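Local coordinates for magnesium and cobalt efflux protein (Bordetella parapertussis, PDB 3JTF), which probably plays a part in magnesium and cobalt transport, and binds AMP through the CBS domain pair that this fragment comprises, at residues M17-I22 with R40-E45; N50-L55 with D70-V75; V89-F94 with D119-I124. All blocks are in the same frame, centred on the assembly; numbering follows the deposited sequence.

Contact 1. Residues M17-I22 with R40-E45; sequences MDLLDI and RFPVYE. With AMP (adenosine monophosphate), chain F; SO4 (sulfate ion), chain H.
Tyr44 sets CG between its backbone N and carbonyl carbon (chi1 73°), which swings the ring across the neighbouring strand onto Asp21. Asp21 CA sits over one face of the ring, 4.0 Å from the centroid of the Tyr44 ring, in a CH-pi contact. Leu19 CB meets the same ring at its edge. A water donates to Asp21 OD2 and makes a weak hydrogen bond with Tyr44 OH, while Asp21 OD1 accepts from Ser23 N. On the other face of the sheet, Leu20 CG and CD1 pack on Phe41 CB, with CG 3.7 Å from that atom. Three backbone bonds join the parallel strands: Leu20 N to Pro42 O (3.0 Å), Tyr44 N to Leu20 O (2.8 Å) and Ile22 N to Tyr44 O (3.0 Å). Where the strands part, AMP fits between them. Its N1 accepts from Asp18 N at 2.9 Å, and its N6 donates to both Asp18 O and Arg40 O. Backbone atoms thus read the adenine edge. The Arg40 side chain reaches the phosphate, NH1 lying 3.0 Å from AMP O1P, and also binds a sulfate ion, probably from the crystallisation liquor. This is the beta-alpha-beta unit of the first CBS domain. Helix 26-35 covers Leu20 and Phe41, strand 51-56 flanks strand 40-44 on the side away from strand 20-21, and Leu114 of strand 111-116 meets Pro42.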
loop_
_atom_site.group_PDB
_atom_site.type_symbol
_atom_site.label_atom_id
_atom_site.label_comp_id
_atom_site.label_asym_id
_atom_site.label_seq_id
_atom_site.Cartn_x
_atom_site.Cartn_y
_atom_site.Cartn_z
HETATM N N MSE B 17 6.020 15.209 -4.377
HETATM C CA MSE B 17 5.447 14.546 -3.221
HETATM C C MSE B 17 4.031 14.996 -2.931
HETATM O O MSE B 17 3.736 16.177 -2.997
HETATM C CB MSE B 17 6.307 14.783 -1.992
HETATM C CG MSE B 17 7.683 14.256 -2.154
HETATM SE SE MSE B 17 8.716 14.462 -0.470
HETATM C CE MSE B 17 8.707 16.282 -0.270
ATOM N N ASP B 18 3.155 14.041 -2.647
ATOM C CA ASP B 18 1.831 14.339 -2.169
ATOM C C ASP B 18 1.932 14.403 -0.651
ATOM O O ASP B 18 2.194 13.374 0.021
ATOM C CB ASP B 18 0.813 13.262 -2.589
ATOM C CG ASP B 18 0.532 13.274 -4.075
ATOM O OD1 ASP B 18 0.408 14.372 -4.639
ATOM O OD2 ASP B 18 0.450 12.194 -4.703
ATOM N N LEU B 19 1.724 15.603 -0.124
ATOM C CA LEU B 19 1.886 15.895 1.302
ATOM C C LEU B 19 0.591 16.299 1.884
ATOM O O LEU B 19 -0.270 16.763 1.156
ATOM C CB LEU B 19 2.778 17.112 1.484
ATOM C CG LEU B 19 4.169 17.070 0.874
ATOM C CD1 LEU B 19 4.950 18.346 1.159
ATOM C CD2 LEU B 19 4.871 15.914 1.448
ATOM N N LEU B 20 0.465 16.204 3.203
ATOM C CA LEU B 20 -0.718 16.700 3.897
ATOM C C LEU B 20 -0.320 17.775 4.916
ATOM O O LEU B 20 0.639 17.608 5.655
ATOM C CB LEU B 20 -1.408 15.539 4.628
ATOM C CG LEU B 20 -2.034 14.431 3.750
ATOM C CD1 LEU B 20 -2.677 13.321 4.592
ATOM C CD2 LEU B 20 -3.062 15.028 2.780
ATOM N N ASP B 21 -1.096 18.853 4.972
ATOM C CA ASP B 21 -0.898 19.927 5.928
ATOM C C ASP B 21 -1.784 19.614 7.138
ATOM O O ASP B 21 -3.022 19.626 7.020
ATOM C CB ASP B 21 -1.327 21.225 5.288
ATOM C CG ASP B 21 -1.321 22.410 6.234
ATOM O OD1 ASP B 21 -1.101 22.302 7.448
ATOM O OD2 ASP B 21 -1.581 23.487 5.695
ATOM N N ILE B 22 -1.153 19.424 8.283
ATOM C CA ILE B 22 -1.838 19.001 9.491
ATOM C C ILE B 22 -2.903 20.051 9.929
ATOM O O ILE B 22 -3.817 19.702 10.644
ATOM C CB ILE B 22 -0.854 18.714 10.650
ATOM C CG1 ILE B 22 -1.518 17.978 11.841
ATOM C CG2 ILE B 22 -0.249 20.027 11.202
ATOM C CD1 ILE B 22 -2.066 16.660 11.523
ATOM N N ARG B 40 0.077 6.405 1.858
ATOM C CA ARG B 40 0.885 7.046 2.890
ATOM C C ARG B 40 1.312 8.463 2.473
ATOM O O ARG B 40 1.668 8.686 1.327
ATOM C CB ARG B 40 2.134 6.224 3.148
ATOM C CG ARG B 40 1.887 4.773 3.599
ATOM C CD ARG B 40 3.103 3.923 3.279
ATOM N NE ARG B 40 3.201 3.778 1.831
ATOM C CZ ARG B 40 3.986 2.926 1.201
ATOM N NH1 ARG B 40 3.969 2.896 -0.114
ATOM N NH2 ARG B 40 4.773 2.094 1.882
ATOM N N PHE B 41 1.289 9.395 3.416
ATOM C CA PHE B 41 1.541 10.812 3.139
ATOM C C PHE B 41 2.461 11.376 4.180
ATOM O O PHE B 41 2.161 11.294 5.374
ATOM C CB PHE B 41 0.229 11.586 3.124
ATOM C CG PHE B 41 -0.754 11.046 2.147
ATOM C CD1 PHE B 41 -1.574 9.974 2.493
ATOM C CD2 PHE B 41 -0.818 11.560 0.866
ATOM C CE1 PHE B 41 -2.440 9.430 1.593
ATOM C CE2 PHE B 41 -1.698 11.053 -0.050
ATOM C CZ PHE B 41 -2.518 9.962 0.299
ATOM N N PRO B 42 3.596 11.936 3.751
ATOM C CA PRO B 42 4.274 12.834 4.676
ATOM C C PRO B 42 3.380 14.000 5.080
ATOM O O PRO B 42 2.639 14.510 4.263
ATOM C CB PRO B 42 5.494 13.334 3.890
ATOM C CG PRO B 42 5.611 12.406 2.704
ATOM C CD PRO B 42 4.188 11.998 2.410
ATOM N N VAL B 43 3.469 14.369 6.350
ATOM C CA VAL B 43 2.667 15.415 6.948
ATOM C C VAL B 43 3.535 16.565 7.372
ATOM O O VAL B 43 4.626 16.357 7.935
ATOM C CB VAL B 43 1.880 14.856 8.161
ATOM C CG1 VAL B 43 1.066 15.979 8.841
ATOM C CG2 VAL B 43 0.946 13.703 7.685
ATOM N N TYR B 44 3.112 17.786 7.035
ATOM C CA TYR B 44 3.841 18.960 7.475
ATOM C C TYR B 44 2.991 19.917 8.290
ATOM O O TYR B 44 1.792 19.804 8.360
ATOM C CB TYR B 44 4.488 19.693 6.293
ATOM C CG TYR B 44 3.517 20.441 5.413
ATOM C CD1 TYR B 44 3.187 21.763 5.678
ATOM C CD2 TYR B 44 2.933 19.816 4.307
ATOM C CE1 TYR B 44 2.290 22.473 4.846
ATOM C CE2 TYR B 44 2.069 20.503 3.460
ATOM C CZ TYR B 44 1.747 21.819 3.726
ATOM O OH TYR B 44 0.867 22.491 2.890
ATOM N N GLU B 45 3.667 20.883 8.892
ATOM C CA GLU B 45 3.005 21.966 9.606
ATOM C C GLU B 45 3.754 23.241 9.358
ATOM O O GLU B 45 4.996 23.289 9.471
ATOM C CB GLU B 45 2.878 21.652 11.104
ATOM C CG GLU B 45 1.943 22.628 11.881
ATOM C CD GLU B 45 1.601 22.094 13.269
ATOM O OE1 GLU B 45 2.217 21.079 13.675
ATOM O OE2 GLU B 45 0.724 22.670 13.947
HETATM P P AMP F . 1.675 3.680 -3.259
HETATM O O1P AMP F . 1.742 3.978 -1.800
HETATM O O2P AMP F . 1.311 2.275 -3.609
HETATM O O3P AMP F . 0.873 4.688 -4.011
HETATM O "O5'" AMP F . 3.125 3.887 -3.886
HETATM C "C5'" AMP F . 3.276 3.781 -5.309
HETATM C "C4'" AMP F . 4.399 4.690 -5.702
HETATM O "O4'" AMP F . 4.070 6.094 -5.646
HETATM C "C3'" AMP F . 5.546 4.523 -4.699
HETATM O "O3'" AMP F . 6.299 3.333 -4.952
HETATM C "C2'" AMP F . 6.283 5.784 -4.973
HETATM O "O2'" AMP F . 6.799 5.576 -6.343
HETATM C "C1'" AMP F . 5.125 6.793 -4.964
HETATM N N9 AMP F . 4.526 7.354 -3.700
HETATM C C8 AMP F . 4.030 6.744 -2.583
HETATM N N7 AMP F . 3.528 7.658 -1.701
HETATM C C5 AMP F . 3.671 8.875 -2.277
HETATM C C6 AMP F . 3.335 10.265 -1.933
HETATM N N6 AMP F . 2.766 10.549 -0.756
HETATM N N1 AMP F . 3.680 11.243 -2.797
HETATM C C2 AMP F . 4.242 10.985 -3.980
HETATM N N3 AMP F . 4.540 9.739 -4.387
HETATM C C4 AMP F . 4.301 8.669 -3.573
HETATM S S SO4 H . 6.079 -0.069 -0.792
HETATM O O1 SO4 H . 5.013 -0.925 -0.293
HETATM O O2 SO4 H . 7.165 -0.822 -1.296
HETATM O O3 SO4 H . 5.504 0.815 -1.828
HETATM O O4 SO4 H . 6.511 0.800 0.274
HETATM O O HOH W 1 -2.289 23.759 3.082
#

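Contact 2. Residues N50-L55 with D70-V75; sequences NIIGIL and DIRSLV
Val75 lays CG1 against the backbone of Gly53, 3.5 Å from Gly53 CA. This is tighter than usual van der Waals contact. With CG1 anti to the backbone N (chi1 179°), the methyl also comes near Ile52 O. Gly53 has no side chain, and the methyl lies directly on its backbone, also 3.6 Å from Gly53 C. Further along, Leu55 CD1 reaches Leu74 CB at 3.6 Å, the two side chains crossing at an angle. The fit joins an edge strand of the first CBS domain's sheet, 51-56, to the short, weakly bonded helix 71-74, which follows it in the chain. Asp70 is the N-cap of this helix, and its OD1 accepts weakly from Arg72 N. The backbones are also linked through a water, which donates to Ile52 O at 2.6 Å and more weakly to Val75 O. Ile54 is joined by a backbone hydrogen bond to Arg76, just past the helix. On the solvent side, Arg72 bends at chi3 (-75°) and brings NH1 to 4.0 Å from Ile52 CD1, the two side chains crossing at about a right angle. The charge of that guanidinium is met by Glu45, whose OE1 forms a salt bridge with Arg72 NH1. Leu60 covers Ile71 and Leu74 from the intervening loop.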
loop_
_atom_site.group_PDB
_atom_site.type_symbol
_atom_site.label_atom_id
_atom_site.label_comp_id
_atom_site.label_asym_id
_atom_site.label_seq_id
_atom_site.Cartn_x
_atom_site.Cartn_y
_atom_site.Cartn_z
ATOM N N ASN B 50 8.760 21.316 6.838
ATOM C CA ASN B 50 8.656 21.021 8.276
ATOM C C ASN B 50 7.796 19.748 8.480
ATOM O O ASN B 50 6.641 19.794 8.956
ATOM C CB ASN B 50 8.111 22.228 9.032
ATOM C CG ASN B 50 8.176 22.053 10.540
ATOM O OD1 ASN B 50 9.131 21.511 11.048
ATOM N ND2 ASN B 50 7.143 22.482 11.249
ATOM N N ILE B 51 8.384 18.624 8.101
ATOM C CA ILE B 51 7.743 17.343 8.122
ATOM C C ILE B 51 7.649 16.856 9.562
ATOM O O ILE B 51 8.660 16.806 10.278
ATOM C CB ILE B 51 8.548 16.295 7.325
ATOM C CG1 ILE B 51 8.644 16.671 5.867
ATOM C CG2 ILE B 51 7.897 14.856 7.438
ATOM C CD1 ILE B 51 7.369 16.740 5.182
ATOM N N ILE B 52 6.446 16.528 10.005
ATOM C CA ILE B 52 6.241 16.117 11.395
ATOM C C ILE B 52 5.905 14.623 11.473
ATOM O O ILE B 52 5.640 14.113 12.546
ATOM C CB ILE B 52 5.160 16.969 12.097
ATOM C CG1 ILE B 52 3.834 16.918 11.341
ATOM C CG2 ILE B 52 5.636 18.461 12.274
ATOM C CD1 ILE B 52 2.628 17.264 12.217
ATOM N N GLY B 53 5.901 13.947 10.328
ATOM C CA GLY B 53 5.697 12.539 10.268
ATOM C C GLY B 53 4.989 12.036 9.022
ATOM O O GLY B 53 4.919 12.739 8.025
ATOM N N ILE B 54 4.500 10.804 9.102
ATOM C CA ILE B 54 3.825 10.111 8.022
ATOM C C ILE B 54 2.448 9.658 8.478
ATOM O O ILE B 54 2.298 9.113 9.562
ATOM C CB ILE B 54 4.571 8.844 7.588
ATOM C CG1 ILE B 54 6.056 9.143 7.343
ATOM C CG2 ILE B 54 3.858 8.203 6.328
ATOM C CD1 ILE B 54 6.351 10.060 6.150
ATOM N N LEU B 55 1.436 9.916 7.657
ATOM C CA LEU B 55 0.085 9.458 7.956
ATOM C C LEU B 55 -0.247 8.323 7.001
ATOM O O LEU B 55 -0.091 8.463 5.789
ATOM C CB LEU B 55 -0.946 10.577 7.777
ATOM C CG LEU B 55 -2.423 10.187 8.048
ATOM C CD1 LEU B 55 -2.620 9.904 9.567
ATOM C CD2 LEU B 55 -3.307 11.327 7.616
ATOM N N ASP B 70 -7.692 12.668 17.762
ATOM C CA ASP B 70 -6.751 13.699 17.392
ATOM C C ASP B 70 -5.863 13.185 16.233
ATOM O O ASP B 70 -5.106 12.242 16.397
ATOM C CB ASP B 70 -5.952 14.090 18.618
ATOM C CG ASP B 70 -4.752 14.915 18.271
ATOM O OD1 ASP B 70 -4.875 15.933 17.507
ATOM O OD2 ASP B 70 -3.682 14.514 18.775
ATOM N N ILE B 71 -6.019 13.779 15.058
ATOM C CA ILE B 71 -5.361 13.311 13.834
ATOM C C ILE B 71 -3.838 13.359 14.039
ATOM O O ILE B 71 -3.078 12.521 13.551
ATOM C CB ILE B 71 -5.686 14.229 12.644
ATOM C CG1 ILE B 71 -7.195 14.504 12.459
ATOM C CG2 ILE B 71 -5.106 13.690 11.344
ATOM C CD1 ILE B 71 -8.187 13.398 12.816
ATOM N N ARG B 72 -3.403 14.364 14.788
ATOM C CA ARG B 72 -2.005 14.487 15.128
ATOM C C ARG B 72 -1.460 13.208 15.804
ATOM O O ARG B 72 -0.337 12.792 15.555
ATOM C CB ARG B 72 -1.808 15.763 15.954
ATOM C CG ARG B 72 -0.429 16.215 16.069
ATOM C CD ARG B 72 -0.354 17.436 16.989
ATOM N NE ARG B 72 -0.831 18.662 16.384
ATOM C CZ ARG B 72 -0.080 19.511 15.684
ATOM N NH1 ARG B 72 1.207 19.251 15.426
ATOM N NH2 ARG B 72 -0.627 20.622 15.231
ATOM N N SER B 73 -2.283 12.512 16.572
ATOM C CA SER B 73 -1.801 11.282 17.228
ATOM C C SER B 73 -1.668 10.102 16.259
ATOM O O SER B 73 -0.977 9.123 16.569
ATOM C CB SER B 73 -2.671 10.909 18.429
ATOM O OG SER B 73 -4.002 10.719 18.034
ATOM N N LEU B 74 -2.253 10.209 15.072
ATOM C CA LEU B 74 -2.092 9.160 14.053
ATOM C C LEU B 74 -0.796 9.286 13.257
ATOM O O LEU B 74 -0.433 8.381 12.527
ATOM C CB LEU B 74 -3.279 9.195 13.086
ATOM C CG LEU B 74 -4.691 8.990 13.672
ATOM C CD1 LEU B 74 -5.754 9.078 12.565
ATOM C CD2 LEU B 74 -4.794 7.661 14.330
ATOM N N VAL B 75 -0.132 10.445 13.339
ATOM C CA VAL B 75 1.031 10.748 12.510
ATOM C C VAL B 75 2.246 10.041 13.135
ATOM O O VAL B 75 2.577 10.291 14.274
ATOM C CB VAL B 75 1.241 12.263 12.378
ATOM C CG1 VAL B 75 2.479 12.573 11.512
ATOM C CG2 VAL B 75 -0.020 12.924 11.765
HETATM O O HOH W 2 5.484 12.207 14.265
#

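Contact 3. Residues V89-F94 with D119-I124; sequences VLLREF and DVLEQI. With AMP (adenosine monophosphate), chain F.
Val120 spreads its two methyls over different residues of helix 89-94. CG1 stands anti to the backbone N (chi1 176°) and rests 3.9 Å from Leu91 CB. CG2 turns the other way, between Leu90 and Phe94, and lies 3.8 Å from Leu90 CD2. It meets Phe94 at the ring edge, in the ring plane, 3.9 Å from Phe94 CE2. One face of that ring is covered within its own helix by Leu90 CD1, so the aromatic is held on a face and at an edge. Leu91 also has CG anti to the backbone N (chi1 -178°), and its branches fork onto two partners. CD1 touches Leu121 CD2 at 3.8 Å, the side chains crossing at about a right angle. CD2 touches Ile124 CD1 at 3.7 Å. The contact across the helices is wholly apolar and buried. The axes of the two short segments run at 141° and approach to 10.0 Å. Leu91, Leu121 and Ile124 also pack on the second subunit, against its Val125 and Leu121. On another side of helix 117-126, Asp119 OD1 accepts from both ribose hydroxyls of AMP, at 2.7 Å from AMP O2'. Its OD2 is hydrogen-bonded to Thr116 N. Two helices packed beside a sheet are characteristic of a CBS domain, here the second one, with the ribose-binding aspartate at the start of the last helix.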
loop_
_atom_site.group_PDB
_atom_site.type_symbol
_atom_site.label_atom_id
_atom_site.label_comp_id
_atom_site.label_asym_id
_atom_site.label_seq_id
_atom_site.Cartn_x
_atom_site.Cartn_y
_atom_site.Cartn_z
ATOM N N VAL B 89 21.235 -2.226 0.640
ATOM C CA VAL B 89 21.149 -2.077 2.105
ATOM C C VAL B 89 19.757 -1.589 2.490
ATOM O O VAL B 89 19.149 -2.136 3.392
ATOM C CB VAL B 89 22.197 -1.121 2.641
ATOM C CG1 VAL B 89 22.025 -0.912 4.156
ATOM C CG2 VAL B 89 23.632 -1.675 2.326
ATOM N N LEU B 90 19.234 -0.635 1.739
ATOM C CA LEU B 90 17.909 -0.063 2.015
ATOM C C LEU B 90 16.801 -1.111 1.869
ATOM O O LEU B 90 15.798 -1.105 2.615
ATOM C CB LEU B 90 17.636 1.132 1.088
ATOM C CG LEU B 90 16.292 1.835 1.252
ATOM C CD1 LEU B 90 16.069 2.277 2.778
ATOM C CD2 LEU B 90 16.163 3.032 0.291
ATOM N N LEU B 91 16.955 -1.982 0.870
ATOM C CA LEU B 91 16.021 -3.087 0.701
ATOM C C LEU B 91 15.929 -3.963 1.978
ATOM O O LEU B 91 14.847 -4.291 2.418
ATOM C CB LEU B 91 16.408 -3.956 -0.482
ATOM C CG LEU B 91 15.410 -5.100 -0.714
ATOM C CD1 LEU B 91 13.947 -4.636 -0.757
ATOM C CD2 LEU B 91 15.803 -5.854 -2.031
ATOM N N ARG B 92 17.077 -4.334 2.521
ATOM C CA ARG B 92 17.146 -5.125 3.726
ATOM C C ARG B 92 16.511 -4.385 4.892
ATOM O O ARG B 92 15.851 -4.993 5.716
ATOM C CB ARG B 92 18.609 -5.459 4.059
ATOM C CG ARG B 92 19.293 -6.364 3.015
ATOM C CD ARG B 92 20.650 -6.873 3.461
ATOM N NE ARG B 92 20.502 -7.961 4.433
ATOM C CZ ARG B 92 21.510 -8.634 5.009
ATOM N NH1 ARG B 92 22.774 -8.293 4.769
ATOM N NH2 ARG B 92 21.243 -9.621 5.872
ATOM N N GLU B 93 16.759 -3.088 4.968
ATOM C CA GLU B 93 16.189 -2.233 6.019
ATOM C C GLU B 93 14.662 -2.192 5.970
ATOM O O GLU B 93 13.961 -2.479 6.977
ATOM C CB GLU B 93 16.758 -0.818 5.927
ATOM C CG GLU B 93 16.117 0.203 6.909
ATOM C CD GLU B 93 16.741 1.597 6.815
ATOM O OE1 GLU B 93 17.557 1.833 5.899
ATOM O OE2 GLU B 93 16.437 2.456 7.680
ATOM N N PHE B 94 14.154 -1.881 4.796
ATOM C CA PHE B 94 12.719 -1.862 4.555
ATOM C C PHE B 94 12.071 -3.242 4.800
ATOM O O PHE B 94 11.010 -3.311 5.420
ATOM C CB PHE B 94 12.445 -1.484 3.095
ATOM C CG PHE B 94 12.368 -0.002 2.804
ATOM C CD1 PHE B 94 11.855 0.907 3.701
ATOM C CD2 PHE B 94 12.734 0.465 1.531
ATOM C CE1 PHE B 94 11.758 2.265 3.375
ATOM C CE2 PHE B 94 12.634 1.809 1.193
ATOM C CZ PHE B 94 12.140 2.724 2.119
ATOM N N ASP B 119 9.816 1.113 -5.074
ATOM C CA ASP B 119 10.798 1.801 -5.927
ATOM C C ASP B 119 12.154 1.075 -5.899
ATOM O O ASP B 119 12.816 0.943 -6.904
ATOM C CB ASP B 119 11.046 3.254 -5.494
ATOM C CG ASP B 119 9.795 4.135 -5.563
ATOM O OD1 ASP B 119 9.025 4.007 -6.534
ATOM O OD2 ASP B 119 9.592 4.929 -4.604
ATOM N N VAL B 120 12.589 0.662 -4.716
ATOM C CA VAL B 120 13.866 -0.029 -4.587
ATOM C C VAL B 120 13.825 -1.361 -5.372
ATOM O O VAL B 120 14.734 -1.659 -6.133
ATOM C CB VAL B 120 14.185 -0.271 -3.090
ATOM C CG1 VAL B 120 15.467 -1.092 -2.916
ATOM C CG2 VAL B 120 14.270 1.086 -2.318
ATOM N N LEU B 121 12.759 -2.139 -5.182
ATOM C CA LEU B 121 12.625 -3.463 -5.796
ATOM C C LEU B 121 12.601 -3.331 -7.307
ATOM O O LEU B 121 13.292 -4.050 -7.997
ATOM C CB LEU B 121 11.353 -4.151 -5.325
ATOM C CG LEU B 121 11.396 -4.758 -3.932
ATOM C CD1 LEU B 121 9.947 -5.122 -3.501
ATOM C CD2 LEU B 121 12.314 -5.948 -3.946
ATOM N N GLU B 122 11.845 -2.362 -7.802
ATOM C CA GLU B 122 11.757 -2.136 -9.239
ATOM C C GLU B 122 13.104 -1.797 -9.869
ATOM O O GLU B 122 13.440 -2.327 -10.904
ATOM C CB GLU B 122 10.769 -1.020 -9.522
ATOM C CG GLU B 122 9.353 -1.467 -9.283
ATOM C CD GLU B 122 8.339 -0.517 -9.842
ATOM O OE1 GLU B 122 8.540 0.708 -9.677
ATOM O OE2 GLU B 122 7.344 -1.007 -10.444
ATOM N N GLN B 123 13.877 -0.925 -9.228
ATOM C CA GLN B 123 15.154 -0.549 -9.790
ATOM C C GLN B 123 16.121 -1.705 -9.764
ATOM O O GLN B 123 16.809 -1.928 -10.767
ATOM C CB GLN B 123 15.762 0.614 -9.043
ATOM C CG GLN B 123 17.127 0.992 -9.528
ATOM C CD GLN B 123 17.086 1.547 -10.931
ATOM O OE1 GLN B 123 16.206 2.326 -11.265
ATOM N NE2 GLN B 123 18.013 1.128 -11.756
ATOM N N ILE B 124 16.188 -2.420 -8.629
ATOM C CA ILE B 124 17.048 -3.590 -8.503
ATOM C C ILE B 124 16.711 -4.624 -9.593
ATOM O O ILE B 124 17.609 -5.103 -10.260
ATOM C CB ILE B 124 17.024 -4.248 -7.086
ATOM C CG1 ILE B 124 17.596 -3.292 -6.029
ATOM C CG2 ILE B 124 17.802 -5.610 -7.091
ATOM C CD1 ILE B 124 17.512 -3.794 -4.568
HETATM P P AMP F . 1.675 3.680 -3.259
HETATM O O1P AMP F . 1.742 3.978 -1.800
HETATM O O2P AMP F . 1.311 2.275 -3.609
HETATM O O3P AMP F . 0.873 4.688 -4.011
HETATM O "O5'" AMP F . 3.125 3.887 -3.886
HETATM C "C5'" AMP F . 3.276 3.781 -5.309
HETATM C "C4'" AMP F . 4.399 4.690 -5.702
HETATM O "O4'" AMP F . 4.070 6.094 -5.646
HETATM C "C3'" AMP F . 5.546 4.523 -4.699
HETATM O "O3'" AMP F . 6.299 3.333 -4.952
HETATM C "C2'" AMP F . 6.283 5.784 -4.973
HETATM O "O2'" AMP F . 6.799 5.576 -6.343
HETATM C "C1'" AMP F . 5.125 6.793 -4.964
HETATM N N9 AMP F . 4.526 7.354 -3.700
HETATM C C8 AMP F . 4.030 6.744 -2.583
HETATM N N7 AMP F . 3.528 7.658 -1.701
HETATM C C5 AMP F . 3.671 8.875 -2.277
HETATM C C6 AMP F . 3.335 10.265 -1.933
HETATM N N6 AMP F . 2.766 10.549 -0.756
HETATM N N1 AMP F . 3.680 11.243 -2.797
HETATM C C2 AMP F . 4.242 10.985 -3.980
HETATM N N3 AMP F . 4.540 9.739 -4.387
HETATM C C4 AMP F . 4.301 8.669 -3.573
#

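How the contacts relate
Contacts 1 and 2 meet in the sheet of the first CBS domain. Contact 1 uses strand 40-44 and contact 2 its sheet neighbour, strand 51-56, and the Glu45-Arg72 salt bridge ties them together. Both are only partly buried. Contact 1 relies on strand hydrogen bonds, while contact 2 relies on a close fit of side chain to backbone, with a water between. Contact 3 is all buried and apolar. It belongs to the second CBS domain, with its centre about 23 Å from that of contact 1, and it also faces the second subunit. AMP touches both: contact 1 supplies partners for adenine and phosphate, and Asp119 in 119-124 supplies a partner for the ribose hydroxyls.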